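Local coordinates for protein polyphosphate kinase (Porphyromonas gingivalis, PDB 2O8R) that probably catalyses the reversible transfer of the terminal phosphate of ATP to a growing polyphosphate chain, at residues A[378-383]-A[402-407]; A[439-444]-A[463-468]. The protein carries 3 engineered substitutions. One frame throughout, in Å; residues are numbered along the deposited sequence.

Contact 1 of 2, residues A[378-383]-A[402-407]; sequences YRVAEN and VFVELK
Leu406 sets CD1 over one face of the Tyr378 ring in a CH-pi contact, 4.0 Å from that carbon to the ring centroid and 28° off the ring normal. The same CD1 also touches Arg379 CG, and the leucine's other branch adds to this, CD2 lying 3.5 Å from Arg379 CG and reaching Arg379 CD as well. Tyr378 departs from the backbone away from 402-407, but with CG anti to its N (chi1 171°) the ring swings beside the carbonyl carbon and back across Leu406. At the ring edge stands the Glu405 carboxylate, its CD 3.6 Å from Tyr378 CD1 and its plane turned 77° from that of the ring. Next along, Val404 brings CG1 within 3.3 Å of Tyr378 O, while its CG2 meets Val380 CG1 at 3.8 Å.

Further out, Val380 also rests on helix 416-425, and Val404 belongs to strand 399-404, which pairs with 428-431. Arg379 is predicted to belong to the magnesium site. No hydrogen bond joins the two segments, which meet by van der Waals contact, mostly of apolar groups, with one carboxylate at the ring edge. That placement is consistent with weak attraction to the positive ring hydrogens. The ring is thus covered on one face by Leu406 CD1 and flanked at its edge by Glu405, whose carboxylate also touches His439 and makes a long, weak ion pair with Lys441.

Contact 2 of 2, residues A[439-444]-A[463-468]; sequences HAKTAL and TGNFNE. With SO4 (sulfate ion), chain F.
The HxK sequence of this PLD-clan domain meets the loop that carries Gly464 and Asn465: His439 and Lys441 stand on one segment, the glycine and asparagine on the other, round a pocket that holds a sulfate ion. His439 is the predicted phosphohistidine intermediate. Lys441 does most of the touching. From a CB only 3.5 Å from Gly464 O, its chain bends at chi2 (-81°) and then runs extended along the loop, passing CE over one face of the imidazole of His439, offset toward the rim. Its NZ gives a hydrogen bond of 2.7 Å to Asn465 OD1; the nitrogen sits above the amide plane, 36° out of it. The same NZ makes a weak bond to sulfate O3, 3.3 Å away. His439 presents its edge to the ion: NE2 donates a weak, bent bond of 3.2 Å to O3, with an N-H...O angle of 141°, although NE2 comes closer to O4, at 3.0 Å.

His597 and Arg599 also bind the sulfate, and ND1 of His439 is hydrogen-bonded to Glu628 OE1, which fixes the turn of the imidazole from the side away from the ion. Beyond the polar cluster, Phe466 CE2 lies 3.9 Å from Ala443 CB, while the ring turns its edge toward the backbone from Thr442 C to Ala443 N; Leu460 of strand 457-462 packs against both side chains. The sulfate, probably from the crystallisation liquor, plausibly marks where a phosphate would sit. With the amide oxygen of Asn465 holding the ammonium group beside His439, the pocket offers N-H donors to an anion, consistent with the phosphohistidine chemistry predicted for His439.

Read from the N terminus, the chain leaves strand 370-377 into the loop of 378-383, crosses by helix 385-395, and returns on parallel strand 399-404, where contact 1 closes the first loop. Contact 2 opens only afterwards: strand 442-447 turns back through strand 457-462, its antiparallel neighbour, and the loop at 463-468 shuts the second. The two loops follow in series and neither crosses the other, yet strand 370-377 pairs with both 399-404 and 442-447, so one mixed sheet carries both. Their centres lie about 11 Å apart, and Tyr378 CB meets Asn465 ND2 at 3.3 Å, bringing the two strand-end regions together beside the sulfate pocket.

Contact 1 of 2, residues A[378-383]-A[402-407]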
loop_
_atom_site.group_PDB
_atom_site.type_symbol
_atom_site.label_atom_id
_atom_site.label_comp_id
_atom_site.label_asym_id
_atom_site.label_seq_id
_atom_site.Cartn_x
_atom_site.Cartn_y
_atom_site.Cartn_z
ATOM N N TYR A 378 5.777 13.528 -10.419
ATOM C CA TYR A 378 4.330 13.785 -10.333
ATOM C C TYR A 378 3.873 13.956 -8.884
ATOM O O TYR A 378 3.344 15.003 -8.520
ATOM C CB TYR A 378 3.509 12.695 -11.020
ATOM C CG TYR A 378 2.013 12.821 -10.770
ATOM C CD1 TYR A 378 1.285 13.891 -11.285
ATOM C CD2 TYR A 378 1.327 11.866 -10.024
ATOM C CE1 TYR A 378 -0.081 14.012 -11.058
ATOM C CE2 TYR A 378 -0.039 11.977 -9.790
ATOM C CZ TYR A 378 -0.739 13.051 -10.310
ATOM O OH TYR A 378 -2.097 13.163 -10.077
ATOM N N ARG A 379 4.099 12.920 -8.077
ATOM C CA ARG A 379 3.872 12.954 -6.636
ATOM C C ARG A 379 5.089 12.425 -5.902
ATOM O O ARG A 379 5.911 11.717 -6.479
ATOM C CB ARG A 379 2.699 12.047 -6.259
ATOM C CG ARG A 379 1.341 12.704 -6.234
ATOM C CD ARG A 379 0.341 11.859 -5.459
ATOM N NE ARG A 379 0.241 10.503 -5.994
ATOM C CZ ARG A 379 -0.751 10.064 -6.761
ATOM N NH1 ARG A 379 -1.753 10.871 -7.085
ATOM N NH2 ARG A 379 -0.747 8.812 -7.200
ATOM N N VAL A 380 5.198 12.778 -4.623
ATOM C CA VAL A 380 5.978 11.986 -3.671
ATOM C C VAL A 380 5.012 11.374 -2.652
ATOM O O VAL A 380 4.489 12.059 -1.778
ATOM C CB VAL A 380 7.130 12.781 -2.995
ATOM C CG1 VAL A 380 6.766 14.245 -2.838
ATOM C CG2 VAL A 380 7.508 12.148 -1.651
ATOM N N ALA A 381 4.739 10.084 -2.818
ATOM C CA ALA A 381 3.811 9.375 -1.943
ATOM C C ALA A 381 4.275 7.947 -1.667
ATOM O O ALA A 381 4.162 7.457 -0.550
ATOM C CB ALA A 381 2.430 9.366 -2.546
ATOM N N GLU A 382 4.791 7.289 -2.698
ATOM C CA GLU A 382 5.281 5.927 -2.593
ATOM C C GLU A 382 6.785 5.964 -2.502
ATOM O O GLU A 382 7.430 6.879 -3.006
ATOM C CB GLU A 382 4.897 5.114 -3.834
ATOM C CG GLU A 382 3.420 4.826 -3.982
ATOM C CD GLU A 382 3.015 3.540 -3.291
ATOM O OE1 GLU A 382 3.401 2.455 -3.778
ATOM O OE2 GLU A 382 2.306 3.616 -2.265
ATOM N N ASN A 383 7.329 4.956 -1.840
ATOM C CA ASN A 383 8.739 4.655 -1.873
ATOM C C ASN A 383 9.126 4.182 -3.257
ATOM O O ASN A 383 8.340 3.511 -3.900
ATOM C CB ASN A 383 9.027 3.534 -0.882
ATOM C CG ASN A 383 9.641 4.036 0.378
ATOM O OD1 ASN A 383 10.743 4.584 0.357
ATOM N ND2 ASN A 383 8.945 3.853 1.493
ATOM N N VAL A 402 13.820 18.079 -5.527
ATOM C CA VAL A 402 12.712 17.423 -6.234
ATOM C C VAL A 402 11.533 18.379 -6.391
ATOM O O VAL A 402 10.950 18.822 -5.398
ATOM C CB VAL A 402 12.223 16.162 -5.510
ATOM C CG1 VAL A 402 11.083 15.511 -6.272
ATOM C CG2 VAL A 402 13.348 15.174 -5.312
ATOM N N PHE A 403 11.193 18.689 -7.644
ATOM C CA PHE A 403 10.087 19.589 -7.965
ATOM C C PHE A 403 8.875 18.780 -8.271
ATOM O O PHE A 403 8.864 18.037 -9.253
ATOM C CB PHE A 403 10.429 20.486 -9.154
ATOM C CG PHE A 403 11.488 21.489 -8.845
ATOM C CD1 PHE A 403 11.150 22.771 -8.462
ATOM C CD2 PHE A 403 12.828 21.133 -8.886
ATOM C CE1 PHE A 403 12.137 23.691 -8.141
ATOM C CE2 PHE A 403 13.810 22.044 -8.566
ATOM C CZ PHE A 403 13.465 23.326 -8.195
ATOM N N VAL A 404 7.857 18.933 -7.427
ATOM C CA VAL A 404 6.663 18.089 -7.467
ATOM C C VAL A 404 5.437 18.891 -7.889
ATOM O O VAL A 404 5.072 19.883 -7.232
ATOM C CB VAL A 404 6.371 17.444 -6.086
ATOM C CG1 VAL A 404 5.269 16.409 -6.203
ATOM C CG2 VAL A 404 7.622 16.824 -5.486
ATOM N N GLU A 405 4.784 18.440 -8.959
ATOM C CA GLU A 405 3.657 19.172 -9.549
ATOM C C GLU A 405 2.327 19.119 -8.790
ATOM O O GLU A 405 1.340 19.698 -9.247
ATOM C CB GLU A 405 3.425 18.745 -10.998
ATOM C CG GLU A 405 3.165 17.261 -11.208
ATOM C CD GLU A 405 2.677 16.932 -12.618
ATOM O OE1 GLU A 405 1.542 17.327 -12.973
ATOM O OE2 GLU A 405 3.421 16.260 -13.366
ATOM N N LEU A 406 2.291 18.446 -7.642
ATOM C CA LEU A 406 1.022 18.249 -6.952
ATOM C C LEU A 406 0.555 19.443 -6.104
ATOM O O LEU A 406 1.178 20.511 -6.115
ATOM C CB LEU A 406 0.991 16.935 -6.172
ATOM C CG LEU A 406 -0.364 16.250 -6.393
ATOM C CD1 LEU A 406 -0.410 15.519 -7.744
ATOM C CD2 LEU A 406 -0.770 15.353 -5.218
ATOM N N LYS A 407 -0.528 19.227 -5.354
ATOM C CA LYS A 407 -1.466 20.293 -4.990
ATOM C C LYS A 407 -1.432 20.800 -3.544
ATOM O O LYS A 407 -0.557 20.438 -2.749
ATOM C CB LYS A 407 -2.905 19.848 -5.324
ATOM C CG LYS A 407 -3.053 18.999 -6.581
ATOM C CD LYS A 407 -2.943 19.822 -7.851
ATOM C CE LYS A 407 -2.774 18.915 -9.057
ATOM N NZ LYS A 407 -3.264 19.560 -10.303
#

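Contact 2 of 2, residues A[439-444]-A[463-468]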
loop_
_atom_site.group_PDB
_atom_site.type_symbol
_atom_site.label_atom_id
_atom_site.label_comp_id
_atom_site.label_asym_id
_atom_site.label_seq_id
_atom_site.Cartn_x
_atom_site.Cartn_y
_atom_site.Cartn_z
ATOM N N HIS A 439 4.502 20.085 -15.268
ATOM C CA HIS A 439 4.222 18.806 -15.885
ATOM C C HIS A 439 5.480 18.245 -16.546
ATOM O O HIS A 439 5.529 17.067 -16.879
ATOM C CB HIS A 439 3.071 18.952 -16.879
ATOM C CG HIS A 439 2.570 17.653 -17.413
ATOM N ND1 HIS A 439 2.898 17.191 -18.668
ATOM C CD2 HIS A 439 1.776 16.708 -16.859
ATOM C CE1 HIS A 439 2.320 16.021 -18.868
ATOM N NE2 HIS A 439 1.631 15.707 -17.788
ATOM N N ALA A 440 6.491 19.096 -16.715
ATOM C CA ALA A 440 7.782 18.717 -17.306
ATOM C C ALA A 440 8.376 17.437 -16.709
ATOM O O ALA A 440 8.286 17.198 -15.509
ATOM C CB ALA A 440 8.762 19.857 -17.158
ATOM N N LYS A 441 8.979 16.614 -17.556
ATOM C CA LYS A 441 9.521 15.328 -17.119
ATOM C C LYS A 441 11.040 15.295 -17.343
ATOM O O LYS A 441 11.524 14.641 -18.269
ATOM C CB LYS A 441 8.853 14.178 -17.883
ATOM C CG LYS A 441 7.345 14.314 -18.136
ATOM C CD LYS A 441 6.561 13.894 -16.916
ATOM C CE LYS A 441 5.075 13.848 -17.188
ATOM N NZ LYS A 441 4.334 13.572 -15.930
ATOM N N THR A 442 11.783 16.002 -16.495
ATOM C CA THR A 442 13.224 16.138 -16.655
ATOM C C THR A 442 14.005 15.782 -15.391
ATOM O O THR A 442 13.531 15.999 -14.279
ATOM C CB THR A 442 13.612 17.579 -17.038
ATOM O OG1 THR A 442 13.238 18.459 -15.976
ATOM C CG2 THR A 442 12.904 18.028 -18.310
ATOM N N ALA A 443 15.204 15.236 -15.579
ATOM C CA ALA A 443 16.173 15.077 -14.494
ATOM C C ALA A 443 17.478 15.761 -14.897
ATOM O O ALA A 443 17.724 16.007 -16.083
ATOM C CB ALA A 443 16.406 13.616 -14.186
ATOM N N LEU A 444 18.317 16.073 -13.917
ATOM C CA LEU A 444 19.529 16.832 -14.189
ATOM C C LEU A 444 20.634 16.460 -13.247
ATOM O O LEU A 444 20.478 16.584 -12.039
ATOM C CB LEU A 444 19.269 18.329 -14.043
ATOM C CG LEU A 444 20.455 19.241 -14.329
ATOM C CD1 LEU A 444 20.884 19.170 -15.797
ATOM C CD2 LEU A 444 20.100 20.652 -13.949
ATOM N N THR A 463 8.939 11.745 -22.265
ATOM C CA THR A 463 7.523 11.900 -22.598
ATOM C C THR A 463 6.603 11.458 -21.468
ATOM O O THR A 463 5.426 11.802 -21.463
ATOM C CB THR A 463 7.156 11.126 -23.865
ATOM O OG1 THR A 463 7.355 9.724 -23.642
ATOM C CG2 THR A 463 8.035 11.573 -25.005
ATOM N N GLY A 464 7.137 10.688 -20.521
ATOM C CA GLY A 464 6.410 10.354 -19.302
ATOM C C GLY A 464 7.297 10.275 -18.073
ATOM O O GLY A 464 8.456 10.670 -18.111
ATOM N N ASN A 465 6.745 9.742 -16.984
ATOM C CA ASN A 465 7.446 9.644 -15.702
ATOM C C ASN A 465 8.510 8.548 -15.696
ATOM O O ASN A 465 8.398 7.571 -16.436
ATOM C CB ASN A 465 6.439 9.435 -14.568
ATOM C CG ASN A 465 5.417 10.568 -14.469
ATOM O OD1 ASN A 465 4.741 10.904 -15.441
ATOM N ND2 ASN A 465 5.299 11.153 -13.284
ATOM N N PHE A 466 9.550 8.721 -14.875
ATOM C CA PHE A 466 10.669 7.765 -14.822
ATOM C C PHE A 466 10.279 6.559 -13.978
ATOM O O PHE A 466 10.724 5.427 -14.215
ATOM C CB PHE A 466 11.923 8.399 -14.204
ATOM C CG PHE A 466 12.426 9.626 -14.917
ATOM C CD1 PHE A 466 12.903 9.548 -16.224
ATOM C CD2 PHE A 466 12.457 10.856 -14.264
ATOM C CE1 PHE A 466 13.380 10.674 -16.873
ATOM C CE2 PHE A 466 12.940 11.996 -14.910
ATOM C CZ PHE A 466 13.405 11.906 -16.210
ATOM N N ASN A 467 9.454 6.835 -12.976
ATOM C CA ASN A 467 8.983 5.838 -12.042
ATOM C C ASN A 467 7.831 5.022 -12.631
ATOM O O ASN A 467 6.717 5.534 -12.771
ATOM C CB ASN A 467 8.520 6.549 -10.772
ATOM C CG ASN A 467 8.466 5.630 -9.575
ATOM O OD1 ASN A 467 9.252 4.685 -9.469
ATOM N ND2 ASN A 467 7.540 5.909 -8.653
ATOM N N GLU A 468 8.100 3.764 -12.984
ATOM C CA GLU A 468 7.050 2.841 -13.442
ATOM C C GLU A 468 6.209 2.325 -12.264
ATOM O O GLU A 468 6.692 1.521 -11.457
ATOM C CB GLU A 468 7.669 1.666 -14.196
ATOM C CG GLU A 468 6.695 0.541 -14.495
ATOM C CD GLU A 468 7.332 -0.598 -15.266
ATOM O OE1 GLU A 468 8.517 -0.908 -15.016
ATOM O OE2 GLU A 468 6.644 -1.187 -16.127
HETATM S S SO4 F . 0.728 12.434 -18.081
HETATM O O1 SO4 F . 0.555 10.994 -18.252
HETATM O O2 SO4 F . -0.574 13.096 -18.251
HETATM O O3 SO4 F . 1.249 12.703 -16.742
HETATM O O4 SO4 F . 1.728 12.922 -19.026
#